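Local coordinates for type III secretion system effector protein ExoU (Pseudomonas fluorescens, PDB 4QMK) that probably hydrolyses membrane phospholipids through a patatin-like phospholipase domain and binds phosphatidylinositol 4,5-bisphosphate at the host plasma membrane, at residues A[67-72]-A[333-338]. Residues are numbered along the deposited sequence; the frame is centred on the assembly and turned at random.
Sequences AHLVLS and LIVKFE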
loop_
_atom_site.group_PDB
_atom_site.type_symbol
_atom_site.label_atom_id
_atom_site.label_comp_id
_atom_site.label_asym_id
_atom_site.label_seq_id
_atom_site.Cartn_x
_atom_site.Cartn_y
_atom_site.Cartn_z
ATOM N N ALA A 67 -17.389 -14.139 -20.944
ATOM C CA ALA A 67 -16.097 -13.850 -20.333
ATOM C C ALA A 67 -16.259 -13.155 -18.959
ATOM O O ALA A 67 -15.369 -13.208 -18.116
ATOM C CB ALA A 67 -15.283 -12.972 -21.250
ATOM N N HIS A 68 -17.392 -12.524 -18.731
ATOM C CA HIS A 68 -17.631 -11.868 -17.474
ATOM C C HIS A 68 -18.968 -12.374 -16.866
ATOM O O HIS A 68 -19.995 -12.358 -17.504
ATOM C CB HIS A 68 -17.625 -10.363 -17.757
ATOM C CG HIS A 68 -17.717 -9.502 -16.549
ATOM N ND1 HIS A 68 -17.794 -8.131 -16.626
ATOM C CD2 HIS A 68 -17.748 -9.799 -15.234
ATOM C CE1 HIS A 68 -17.854 -7.621 -15.407
ATOM N NE2 HIS A 68 -17.854 -8.614 -14.542
ATOM N N LEU A 69 -18.935 -12.865 -15.656
ATOM C CA LEU A 69 -20.149 -13.327 -14.960
ATOM C C LEU A 69 -20.455 -12.263 -13.926
ATOM O O LEU A 69 -19.591 -11.924 -13.103
ATOM C CB LEU A 69 -19.892 -14.664 -14.298
ATOM C CG LEU A 69 -20.978 -15.282 -13.448
ATOM C CD1 LEU A 69 -22.298 -15.470 -14.194
ATOM C CD2 LEU A 69 -20.482 -16.645 -12.974
ATOM N N VAL A 70 -21.639 -11.680 -13.989
ATOM C CA VAL A 70 -21.982 -10.631 -13.043
ATOM C C VAL A 70 -23.109 -11.113 -12.171
ATOM O O VAL A 70 -24.176 -11.420 -12.686
ATOM C CB VAL A 70 -22.465 -9.331 -13.778
ATOM C CG1 VAL A 70 -22.784 -8.242 -12.788
ATOM C CG2 VAL A 70 -21.399 -8.830 -14.759
ATOM N N LEU A 71 -22.913 -11.122 -10.867
ATOM C CA LEU A 71 -23.990 -11.546 -9.894
ATOM C C LEU A 71 -24.560 -10.360 -9.119
ATOM O O LEU A 71 -23.901 -9.832 -8.247
ATOM C CB LEU A 71 -23.431 -12.596 -8.903
ATOM C CG LEU A 71 -22.681 -13.754 -9.566
ATOM C CD1 LEU A 71 -22.191 -14.762 -8.582
ATOM C CD2 LEU A 71 -23.592 -14.446 -10.545
ATOM N N SER A 72 -25.802 -9.983 -9.402
ATOM C CA SER A 72 -26.483 -8.843 -8.728
ATOM C C SER A 72 -27.213 -9.392 -7.554
ATOM O O SER A 72 -28.392 -9.625 -7.593
ATOM C CB SER A 72 -27.449 -8.225 -9.722
ATOM O OG SER A 72 -26.812 -8.178 -10.992
ATOM N N LEU A 333 -22.547 -12.403 -18.774
ATOM C CA LEU A 333 -23.745 -13.072 -18.345
ATOM C C LEU A 333 -24.074 -12.322 -17.068
ATOM O O LEU A 333 -23.282 -12.316 -16.110
ATOM C CB LEU A 333 -23.508 -14.553 -18.057
ATOM C CG LEU A 333 -24.725 -15.300 -17.527
ATOM C CD1 LEU A 333 -25.884 -15.260 -18.491
ATOM C CD2 LEU A 333 -24.326 -16.746 -17.347
ATOM N N ILE A 334 -25.211 -11.647 -17.046
ATOM C CA ILE A 334 -25.557 -10.815 -15.918
ATOM C C ILE A 334 -26.685 -11.496 -15.285
ATOM O O ILE A 334 -27.695 -11.738 -15.935
ATOM C CB ILE A 334 -25.975 -9.397 -16.403
ATOM C CG1 ILE A 334 -24.781 -8.754 -17.107
ATOM C CG2 ILE A 334 -26.439 -8.560 -15.227
ATOM C CD1 ILE A 334 -25.103 -7.531 -17.992
ATOM N N VAL A 335 -26.580 -11.816 -14.024
ATOM C CA VAL A 335 -27.634 -12.695 -13.393
ATOM C C VAL A 335 -28.460 -11.930 -12.431
ATOM O O VAL A 335 -27.937 -11.468 -11.443
ATOM C CB VAL A 335 -26.990 -13.864 -12.658
ATOM C CG1 VAL A 335 -28.049 -14.787 -12.110
ATOM C CG2 VAL A 335 -26.090 -14.622 -13.619
ATOM N N LYS A 336 -29.737 -11.737 -12.775
ATOM C CA LYS A 336 -30.710 -11.046 -11.930
ATOM C C LYS A 336 -31.835 -11.956 -11.485
ATOM O O LYS A 336 -32.031 -13.040 -12.005
ATOM C CB LYS A 336 -31.350 -9.890 -12.681
ATOM C CG LYS A 336 -30.429 -8.715 -12.779
ATOM C CD LYS A 336 -30.988 -7.570 -13.601
ATOM C CE LYS A 336 -29.897 -6.488 -13.706
ATOM N NZ LYS A 336 -30.292 -5.219 -14.397
ATOM N N PHE A 337 -32.636 -11.461 -10.558
ATOM C CA PHE A 337 -33.793 -12.208 -10.104
ATOM C C PHE A 337 -35.125 -11.577 -10.557
ATOM O O PHE A 337 -35.220 -10.360 -10.732
ATOM C CB PHE A 337 -33.699 -12.349 -8.607
ATOM C CG PHE A 337 -32.502 -13.095 -8.166
ATOM C CD1 PHE A 337 -31.319 -12.451 -7.991
ATOM C CD2 PHE A 337 -32.565 -14.461 -7.957
ATOM C CE1 PHE A 337 -30.204 -13.163 -7.592
ATOM C CE2 PHE A 337 -31.475 -15.170 -7.582
ATOM C CZ PHE A 337 -30.290 -14.528 -7.386
ATOM N N GLU A 338 -36.139 -12.435 -10.720
ATOM C CA GLU A 338 -37.520 -12.074 -11.197
ATOM C C GLU A 338 -38.201 -10.806 -10.642
ATOM O O GLU A 338 -38.143 -10.548 -9.452
ATOM C CB GLU A 338 -38.442 -13.280 -10.962
ATOM C CG GLU A 338 -39.851 -13.098 -11.519
ATOM C CD GLU A 338 -40.717 -14.350 -11.397
ATOM O OE1 GLU A 338 -41.938 -14.240 -11.593
ATOM O OE2 GLU A 338 -40.188 -15.436 -11.108
#
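L69, V70 and L71 pair in parallel with L333, I334 and V335, the axes of strands 68-72 and 333-337 approaching to 4.8 Å, 14° from parallel. The hydrogen bonds form the staggered ladder of a parallel pair: L333 N gives to H68 O (2.9 Å), V70 N to L333 O and V335 N to V70 O (both 2.8 Å), each carbonyl met almost head-on. The last rung is slacker, S72 N reaching V335 O at 3.3 Å in a weak bond. Both V70 O and L333 O also receive a CA-H, from I334 and L69 respectively.

Side chains of successive residues alternate between the two faces. On one, L69 sends CD1 slantwise toward the neighbouring strand, into contact with L333 CD2 and, at 3.9 Å, V335 CG2. That V335 methyl, turned anti to its own carbonyl carbon, touches L71 CD2 as well as L69 CD1. Helix 81-90 covers this hydrophobic face, with M84 against L69 and L71, F81 against V335 and L88 against L333.

This is the centre of the mixed sheet of the patatin-like fold, where two strands far apart in sequence become neighbours. On its other side, strand 68-72 pairs with strand 99-103, which leads into a probable nucleophile elbow at G102, S104 and G106; L71 touches that turn.

The opposite face carries V70 and I334 side by side, CB of V70 lying 4.1 Å from CG1 of I334. V70 CG2 also rests over one face of the H68 ring, toward its rim, while H68 NE2 is hydrogen-bonded to S101 OG. At the C-terminal end S72 turns toward the other strand, its OG lying near V335 O and K336 CG; F337 brings its ring edge to S72 O, and its ring meets that of F81.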